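Side-chain contacts in enterobactin synthetase component F-related protein (Vibrio cholerae serotype O1, PDB 4OXI), which probably activates glycine with ATP as glycyl-adenosine-5'-phosphate, in a lipopolysaccharide modification pathway that gives resistance to antimicrobial peptides: residues A[54-59]-A[272-277]; A[237-242]-A[268-273]; A[511-516]-A[565-570]. All blocks are in the same frame, centred on the assembly; numbering follows the deposited sequence.

How the contacts relate
From the N terminus, helix 51-62 is the first partner: contact 1 closes a long loop from 54-59 to 272-277, spanning 212 residues. Contact 2 opens later, at 237-242, and closes a much shorter loop on 268-273, within the span of contact 1. Both end on helix 268-279 and share D272 and I273, with centres 10 Å apart, so this one helix is gripped by helix 51-62 at one stretch and helix 236-249 at another. Contact 3 follows in series. It joins strand 512-516 to the last modelled helix, 560-568, and its nearest atoms lie about 17 Å from contact 2 and about 22 Å from contact 1.

Contact 1. Residues A[54-59]-A[272-277]; sequences HSILAA and DIFYSL
The F274 ring receives the tip of I56 obliquely, neither squarely over a face nor at the rim, with I56 CD1 4.3 Å from F274 CD1. On one face of this ring the preceding residue contributes its own methyl, I273 CG2, 4.0 Å above the plane and displaced toward the rim. The ring of Y118, from helix 108-119, also meets F274, the planes inclined at about 55°, and I56 rests on the same tyrosine.

The other branch of I56 packs more closely than CD1 does. Its CG2 lies 3.8 Å from L277 CG and 4.1 Å from L277 CD2, the two side chains crossing at about a right angle. The isoleucine thus divides its labour: CG2, placed opposite the backbone N by a chi1 of -77° for CG1, presses on the leucine branch point, while the extended CG1-CD1 arm reaches on to the phenylalanine. One turn later A59 approaches the backbone instead, its CB 3.5 Å from L277 O.

All four touching residues are buried and their side chains apolar, so the union relies on van der Waals packing. Over these segments the helix axes come within 10.3 Å at an angle of 65°, a steeply crossed pair, and W115 of helix 108-119 adds to the packing at L277. Helix 268-279 is the connection of a beta-alpha-beta crossover between the parallel strands 257-260 and 282-285, and helix 51-62 leads into strand 67-71 beside them, a layered alpha/beta packing within the AMP-binding fold.

Contact 2. Residues A[237-242]-A[268-273]; sequences SNLHCY and LSVHDI
Y242 and H271 both carry CG anti to the backbone N, with chi1 175° and 163°, and these extended torsions send the two rings across the gap between their helices until Y242 OH stands 2.6 Å from H271 ND1. This is a short hydrogen bond in which either partner could be the donor. The imidazole nitrogen lies at the phenol edge in the plane of the tyrosine ring, and the hydroxyl likewise reaches the histidine at its edge, yet the two planes are turned 55° apart and neither ring covers the other.

Alongside this polar link, L239 CD1 meets V270 CG1 at 3.7 Å, an apolar contact that continues onto strand 216-222 through A217, Y218 and M220. H271 is held from another quarter by the ring of Y275, one turn further along its helix.

The ligand is close by: L268, at the start of helix 268-279, touches glycyl-adenosine-5'-phosphate, and the Y242 side chain is about 8 Å from it. Helix 268-279 starts within the FDxS sequence, core motif A4 of adenylation domains, so the contact is probably second shell to the substrate pocket in this protein.

Contact 3. Residues A[511-516]-A[565-570]; sequences GTVAFV and QQLASQ
Strand 512-516 and helix 560-568 stand well apart as backbones, the nearest CA atoms, of V513 and L567, being 9.5 Å from each other, so side chains bridge the gap. L567 reaches across from the helix to two strand residues that are two apart and therefore point the same way, V513 and F515. Its CD1 comes 3.6 Å from V513 CG2, the two side chains running antiparallel alongside each other. A chi1 of -55° for CG1 of the valine leaves CG2 as the methyl that meets the leucine.

F515 approaches L567 from the opposite direction and offers the edge of its ring: L567 CG lies near the ring plane, 4.0 Å from F515 CZ, and L567 CD2 is equally close to that carbon. The leucine branch point therefore abuts the ring tip, while its CD1 also borders F515 CE2. Just beyond, S569 OG donates to Q565 O at 3.2 Å, the carbonyl four positions earlier.

L567 is further enclosed by W501 and Y545, and the F515 ring meets that of Y545 with planes at about 20°. Strand 512-516 is central in its three-stranded sheet, antiparallel to 496-500 and parallel to 543-546; helix 560-568 packs on the V513 and F515 face of the sheet, while T512 and A514 touch I498 and P541.

Contact 1. Residues A[54-59]-A[272-277]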
loop_
_atom_site.group_PDB
_atom_site.type_symbol
_atom_site.label_atom_id
_atom_site.label_comp_id
_atom_site.label_asym_id
_atom_site.label_seq_id
_atom_site.Cartn_x
_atom_site.Cartn_y
_atom_site.Cartn_z
ATOM N N HIS A 54 8.920 3.252 20.933
ATOM C CA HIS A 54 9.381 4.282 21.873
ATOM C C HIS A 54 9.770 5.554 21.142
ATOM O O HIS A 54 9.451 6.647 21.588
ATOM C CB HIS A 54 10.575 3.814 22.709
ATOM C CG HIS A 54 11.162 4.896 23.559
ATOM N ND1 HIS A 54 10.616 5.273 24.770
ATOM C CD2 HIS A 54 12.235 5.703 23.363
ATOM C CE1 HIS A 54 11.333 6.256 25.288
ATOM N NE2 HIS A 54 12.323 6.533 24.456
ATOM N N SER A 55 10.466 5.399 20.020
ATOM C CA SER A 55 10.860 6.542 19.216
ATOM C C SER A 55 9.646 7.320 18.718
ATOM O O SER A 55 9.679 8.545 18.645
ATOM C CB SER A 55 11.686 6.084 18.021
ATOM O OG SER A 55 12.818 5.368 18.450
ATOM N N ILE A 56 8.579 6.607 18.371
ATOM C CA ILE A 56 7.378 7.271 17.893
ATOM C C ILE A 56 6.729 8.064 19.020
ATOM O O ILE A 56 6.366 9.232 18.835
ATOM C CB ILE A 56 6.370 6.274 17.263
ATOM C CG1 ILE A 56 6.826 5.885 15.862
ATOM C CG2 ILE A 56 4.991 6.880 17.193
ATOM C CD1 ILE A 56 6.037 4.741 15.248
ATOM N N LEU A 57 6.586 7.445 20.189
ATOM C CA LEU A 57 6.005 8.148 21.331
ATOM C C LEU A 57 6.842 9.369 21.729
ATOM O O LEU A 57 6.294 10.422 22.054
ATOM C CB LEU A 57 5.827 7.208 22.515
ATOM C CG LEU A 57 4.855 6.059 22.268
ATOM C CD1 LEU A 57 4.607 5.287 23.543
ATOM C CD2 LEU A 57 3.557 6.601 21.712
ATOM N N ALA A 58 8.165 9.234 21.687
ATOM C CA ALA A 58 9.049 10.357 22.018
ATOM C C ALA A 58 8.902 11.499 21.010
ATOM O O ALA A 58 8.841 12.659 21.400
ATOM C CB ALA A 58 10.510 9.893 22.099
ATOM N N ALA A 59 8.849 11.158 19.720
ATOM C CA ALA A 59 8.669 12.147 18.657
ATOM C C ALA A 59 7.397 12.975 18.832
ATOM O O ALA A 59 7.393 14.182 18.585
ATOM C CB ALA A 59 8.678 11.465 17.291
ATOM N N ASP A 272 4.420 6.368 4.344
ATOM C CA ASP A 272 4.257 7.823 4.457
ATOM C C ASP A 272 3.896 8.221 5.884
ATOM O O ASP A 272 4.529 9.099 6.489
ATOM C CB ASP A 272 3.136 8.345 3.527
ATOM C CG ASP A 272 3.346 7.979 2.047
ATOM O OD1 ASP A 272 4.517 7.838 1.611
ATOM O OD2 ASP A 272 2.328 7.847 1.302
ATOM N N ILE A 273 2.866 7.564 6.413
ATOM C CA ILE A 273 2.291 7.920 7.711
ATOM C C ILE A 273 3.254 7.713 8.877
ATOM O O ILE A 273 3.404 8.590 9.728
ATOM C CB ILE A 273 0.989 7.120 7.981
ATOM C CG1 ILE A 273 -0.100 7.511 6.985
ATOM C CG2 ILE A 273 0.495 7.348 9.388
ATOM C CD1 ILE A 273 -1.418 6.755 7.193
ATOM N N PHE A 274 3.910 6.558 8.936
ATOM C CA PHE A 274 4.732 6.264 10.106
ATOM C C PHE A 274 6.150 6.800 10.007
ATOM O O PHE A 274 6.777 7.073 11.034
ATOM C CB PHE A 274 4.659 4.774 10.467
ATOM C CG PHE A 274 3.304 4.376 10.952
ATOM C CD1 PHE A 274 2.922 4.661 12.256
ATOM C CD2 PHE A 274 2.388 3.779 10.096
ATOM C CE1 PHE A 274 1.663 4.339 12.705
ATOM C CE2 PHE A 274 1.124 3.449 10.540
ATOM C CZ PHE A 274 0.757 3.727 11.844
ATOM N N TYR A 275 6.631 6.970 8.775
ATOM C CA TYR A 275 7.888 7.663 8.510
ATOM C C TYR A 275 7.766 9.097 9.012
ATOM O O TYR A 275 8.660 9.622 9.670
ATOM C CB TYR A 275 8.102 7.719 7.010
ATOM C CG TYR A 275 9.500 8.011 6.515
ATOM C CD1 TYR A 275 10.625 7.851 7.328
ATOM C CD2 TYR A 275 9.692 8.416 5.207
ATOM C CE1 TYR A 275 11.912 8.095 6.825
ATOM C CE2 TYR A 275 10.944 8.655 4.705
ATOM C CZ TYR A 275 12.053 8.500 5.510
ATOM O OH TYR A 275 13.280 8.767 4.948
ATOM N N SER A 276 6.656 9.747 8.688
ATOM C CA SER A 276 6.467 11.114 9.145
ATOM C C SER A 276 6.351 11.150 10.671
ATOM O O SER A 276 6.923 12.009 11.334
ATOM C CB SER A 276 5.223 11.733 8.506
ATOM O OG SER A 276 4.993 13.036 9.032
ATOM N N LEU A 277 5.607 10.205 11.220
ATOM C CA LEU A 277 5.300 10.208 12.644
ATOM C C LEU A 277 6.560 10.020 13.496
ATOM O O LEU A 277 6.768 10.730 14.471
ATOM C CB LEU A 277 4.296 9.092 12.937
ATOM C CG LEU A 277 3.641 8.900 14.306
ATOM C CD1 LEU A 277 3.143 10.192 14.940
ATOM C CD2 LEU A 277 2.482 7.938 14.113
#

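Contact 2. Residues A[237-242]-A[268-273]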
loop_
_atom_site.group_PDB
_atom_site.type_symbol
_atom_site.label_atom_id
_atom_site.label_comp_id
_atom_site.label_asym_id
_atom_site.label_seq_id
_atom_site.Cartn_x
_atom_site.Cartn_y
_atom_site.Cartn_z
ATOM N N SER A 237 5.467 -6.168 14.821
ATOM C CA SER A 237 6.913 -6.376 14.644
ATOM C C SER A 237 7.319 -6.300 13.167
ATOM O O SER A 237 8.387 -5.783 12.864
ATOM C CB SER A 237 7.417 -7.669 15.296
ATOM O OG SER A 237 6.816 -8.802 14.707
ATOM N N ASN A 238 6.473 -6.783 12.253
ATOM C CA ASN A 238 6.718 -6.555 10.821
ATOM C C ASN A 238 6.895 -5.066 10.546
ATOM O O ASN A 238 7.880 -4.637 9.939
ATOM C CB ASN A 238 5.536 -7.015 9.959
ATOM C CG ASN A 238 5.314 -8.507 9.977
ATOM O OD1 ASN A 238 4.166 -8.959 9.999
ATOM N ND2 ASN A 238 6.393 -9.283 9.958
ATOM N N LEU A 239 5.921 -4.279 10.996
ATOM C CA LEU A 239 5.894 -2.844 10.703
ATOM C C LEU A 239 7.038 -2.103 11.376
ATOM O O LEU A 239 7.620 -1.176 10.790
ATOM C CB LEU A 239 4.559 -2.243 11.164
ATOM C CG LEU A 239 4.427 -0.717 11.221
ATOM C CD1 LEU A 239 4.666 -0.105 9.842
ATOM C CD2 LEU A 239 3.051 -0.309 11.768
ATOM N N HIS A 240 7.340 -2.490 12.617
ATOM C CA HIS A 240 8.400 -1.828 13.397
ATOM C C HIS A 240 9.752 -2.093 12.769
ATOM O O HIS A 240 10.598 -1.208 12.712
ATOM C CB HIS A 240 8.390 -2.301 14.853
ATOM C CG HIS A 240 7.309 -1.677 15.677
ATOM N ND1 HIS A 240 6.696 -2.328 16.724
ATOM C CD2 HIS A 240 6.726 -0.457 15.603
ATOM C CE1 HIS A 240 5.788 -1.537 17.264
ATOM N NE2 HIS A 240 5.791 -0.392 16.608
ATOM N N CYS A 241 9.955 -3.315 12.286
ATOM C CA CYS A 241 11.189 -3.608 11.571
ATOM C C CYS A 241 11.364 -2.694 10.349
ATOM O O CYS A 241 12.412 -2.067 10.192
ATOM C CB CYS A 241 11.268 -5.084 11.170
ATOM S SG CYS A 241 12.787 -5.475 10.241
ATOM N N TYR A 242 10.341 -2.595 9.497
ATOM C CA TYR A 242 10.452 -1.745 8.306
ATOM C C TYR A 242 10.744 -0.300 8.633
ATOM O O TYR A 242 11.688 0.275 8.107
ATOM C CB TYR A 242 9.193 -1.773 7.439
ATOM C CG TYR A 242 9.305 -0.783 6.298
ATOM C CD1 TYR A 242 10.074 -1.079 5.180
ATOM C CD2 TYR A 242 8.669 0.454 6.343
ATOM C CE1 TYR A 242 10.194 -0.184 4.127
ATOM C CE2 TYR A 242 8.783 1.371 5.282
ATOM C CZ TYR A 242 9.546 1.041 4.180
ATOM O OH TYR A 242 9.675 1.928 3.128
ATOM N N LEU A 268 2.223 1.602 0.609
ATOM C CA LEU A 268 3.055 2.810 0.529
ATOM C C LEU A 268 2.535 3.908 1.448
ATOM O O LEU A 268 3.316 4.734 1.933
ATOM C CB LEU A 268 3.139 3.345 -0.897
ATOM C CG LEU A 268 3.800 2.436 -1.946
ATOM C CD1 LEU A 268 4.128 3.243 -3.198
ATOM C CD2 LEU A 268 5.059 1.777 -1.398
ATOM N N SER A 269 1.229 3.919 1.711
ATOM C CA SER A 269 0.671 4.958 2.563
ATOM C C SER A 269 1.092 4.713 4.002
ATOM O O SER A 269 1.251 5.651 4.775
ATOM C CB SER A 269 -0.849 4.999 2.473
ATOM O OG SER A 269 -1.402 3.796 2.979
ATOM N N VAL A 270 1.276 3.450 4.356
ATOM C CA VAL A 270 1.757 3.097 5.684
ATOM C C VAL A 270 3.154 3.650 5.908
ATOM O O VAL A 270 3.468 4.181 6.969
ATOM C CB VAL A 270 1.799 1.580 5.863
ATOM C CG1 VAL A 270 2.401 1.224 7.226
ATOM C CG2 VAL A 270 0.393 1.015 5.712
ATOM N N HIS A 271 3.994 3.535 4.894
ATOM C CA HIS A 271 5.313 4.159 4.951
ATOM C C HIS A 271 5.180 5.674 5.196
ATOM O O HIS A 271 5.751 6.198 6.159
ATOM C CB HIS A 271 6.066 3.845 3.661
ATOM C CG HIS A 271 7.253 4.720 3.409
ATOM N ND1 HIS A 271 8.543 4.235 3.401
ATOM C CD2 HIS A 271 7.346 6.037 3.108
ATOM C CE1 HIS A 271 9.378 5.217 3.124
ATOM N NE2 HIS A 271 8.679 6.320 2.934
ATOM N N ASP A 272 4.420 6.368 4.344
ATOM C CA ASP A 272 4.257 7.823 4.457
ATOM C C ASP A 272 3.896 8.221 5.884
ATOM O O ASP A 272 4.529 9.099 6.489
ATOM C CB ASP A 272 3.136 8.345 3.527
ATOM C CG ASP A 272 3.346 7.979 2.047
ATOM O OD1 ASP A 272 4.517 7.838 1.611
ATOM O OD2 ASP A 272 2.328 7.847 1.302
ATOM N N ILE A 273 2.866 7.564 6.413
ATOM C CA ILE A 273 2.291 7.920 7.711
ATOM C C ILE A 273 3.254 7.713 8.877
ATOM O O ILE A 273 3.404 8.590 9.728
ATOM C CB ILE A 273 0.989 7.120 7.981
ATOM C CG1 ILE A 273 -0.100 7.511 6.985
ATOM C CG2 ILE A 273 0.495 7.348 9.388
ATOM C CD1 ILE A 273 -1.418 6.755 7.193
#

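Contact 3. Residues A[511-516]-A[565-570]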
loop_
_atom_site.group_PDB
_atom_site.type_symbol
_atom_site.label_atom_id
_atom_site.label_comp_id
_atom_site.label_asym_id
_atom_site.label_seq_id
_atom_site.Cartn_x
_atom_site.Cartn_y
_atom_site.Cartn_z
ATOM N N GLY A 511 -4.225 0.761 -18.287
ATOM C CA GLY A 511 -5.526 0.108 -18.392
ATOM C C GLY A 511 -5.421 -1.304 -18.945
ATOM O O GLY A 511 -4.311 -1.808 -19.186
ATOM N N THR A 512 -6.573 -1.949 -19.133
ATOM C CA THR A 512 -6.638 -3.271 -19.769
ATOM C C THR A 512 -7.614 -3.252 -20.943
ATOM O O THR A 512 -8.502 -2.399 -21.005
ATOM C CB THR A 512 -7.118 -4.379 -18.789
ATOM O OG1 THR A 512 -8.443 -4.075 -18.319
ATOM C CG2 THR A 512 -6.158 -4.516 -17.604
ATOM N N VAL A 513 -7.455 -4.192 -21.868
ATOM C CA VAL A 513 -8.480 -4.421 -22.878
ATOM C C VAL A 513 -8.847 -5.903 -22.905
ATOM O O VAL A 513 -8.035 -6.766 -22.539
ATOM C CB VAL A 513 -8.064 -3.936 -24.302
ATOM C CG1 VAL A 513 -7.656 -2.475 -24.284
ATOM C CG2 VAL A 513 -6.954 -4.778 -24.844
ATOM N N ALA A 514 -10.072 -6.205 -23.326
ATOM C CA ALA A 514 -10.524 -7.588 -23.354
ATOM C C ALA A 514 -10.721 -8.096 -24.789
ATOM O O ALA A 514 -11.251 -7.376 -25.637
ATOM C CB ALA A 514 -11.799 -7.734 -22.541
ATOM N N PHE A 515 -10.267 -9.321 -25.052
ATOM C CA PHE A 515 -10.585 -10.037 -26.287
ATOM C C PHE A 515 -11.478 -11.216 -25.957
ATOM O O PHE A 515 -11.156 -12.021 -25.079
ATOM C CB PHE A 515 -9.322 -10.564 -26.969
ATOM C CG PHE A 515 -8.425 -9.486 -27.495
ATOM C CD1 PHE A 515 -8.520 -9.075 -28.818
ATOM C CD2 PHE A 515 -7.487 -8.876 -26.668
ATOM C CE1 PHE A 515 -7.698 -8.079 -29.314
ATOM C CE2 PHE A 515 -6.654 -7.870 -27.159
ATOM C CZ PHE A 515 -6.762 -7.475 -28.487
ATOM N N VAL A 516 -12.612 -11.311 -26.639
ATOM C CA VAL A 516 -13.495 -12.460 -26.475
ATOM C C VAL A 516 -13.677 -13.134 -27.829
ATOM O O VAL A 516 -13.402 -12.537 -28.869
ATOM C CB VAL A 516 -14.852 -12.047 -25.910
ATOM C CG1 VAL A 516 -14.669 -11.363 -24.553
ATOM C CG2 VAL A 516 -15.575 -11.118 -26.893
ATOM N N GLN A 565 1.085 -5.945 -29.965
ATOM C CA GLN A 565 1.536 -5.519 -31.288
ATOM C C GLN A 565 0.346 -5.219 -32.191
ATOM O O GLN A 565 0.337 -4.217 -32.912
ATOM C CB GLN A 565 2.411 -6.592 -31.939
ATOM C CG GLN A 565 3.613 -7.022 -31.119
ATOM C CD GLN A 565 4.408 -8.134 -31.790
ATOM O OE1 GLN A 565 4.528 -8.173 -33.019
ATOM N NE2 GLN A 565 4.950 -9.048 -30.984
ATOM N N GLN A 566 -0.662 -6.087 -32.150
ATOM C CA GLN A 566 -1.841 -5.887 -32.984
ATOM C C GLN A 566 -2.544 -4.595 -32.628
ATOM O O GLN A 566 -2.901 -3.818 -33.509
ATOM C CB GLN A 566 -2.810 -7.056 -32.867
ATOM C CG GLN A 566 -4.130 -6.792 -33.583
ATOM C CD GLN A 566 -4.940 -8.052 -33.816
ATOM O OE1 GLN A 566 -4.403 -9.165 -33.815
ATOM N NE2 GLN A 566 -6.243 -7.881 -34.019
ATOM N N LEU A 567 -2.732 -4.367 -31.331
ATOM C CA LEU A 567 -3.389 -3.153 -30.847
ATOM C C LEU A 567 -2.633 -1.878 -31.244
ATOM O O LEU A 567 -3.247 -0.842 -31.520
ATOM C CB LEU A 567 -3.550 -3.214 -29.329
ATOM C CG LEU A 567 -4.600 -4.175 -28.790
ATOM C CD1 LEU A 567 -4.358 -4.436 -27.313
ATOM C CD2 LEU A 567 -5.969 -3.587 -29.000
ATOM N N ALA A 568 -1.303 -1.964 -31.273
ATOM C CA ALA A 568 -0.456 -0.830 -31.647
ATOM C C ALA A 568 -0.702 -0.400 -33.095
ATOM O O ALA A 568 -0.523 0.767 -33.447
ATOM C CB ALA A 568 1.020 -1.178 -31.440
ATOM N N SER A 569 -1.115 -1.353 -33.926
ATOM C CA SER A 569 -1.320 -1.108 -35.352
ATOM C C SER A 569 -2.500 -0.187 -35.643
ATOM O O SER A 569 -2.576 0.407 -36.715
ATOM C CB SER A 569 -1.494 -2.430 -36.089
ATOM O OG SER A 569 -0.374 -3.262 -35.858
ATOM N N GLN A 570 -3.417 -0.061 -34.691
ATOM C CA GLN A 570 -4.556 0.841 -34.864
ATOM C C GLN A 570 -4.468 2.070 -33.953
ATOM O O GLN A 570 -5.411 2.863 -33.860
ATOM C CB GLN A 570 -5.872 0.091 -34.645
ATOM C CG GLN A 570 -6.083 -1.060 -35.625
ATOM C CD GLN A 570 -7.405 -1.773 -35.411
ATOM O OE1 GLN A 570 -8.158 -1.444 -34.491
ATOM N NE2 GLN A 570 -7.694 -2.757 -36.260
#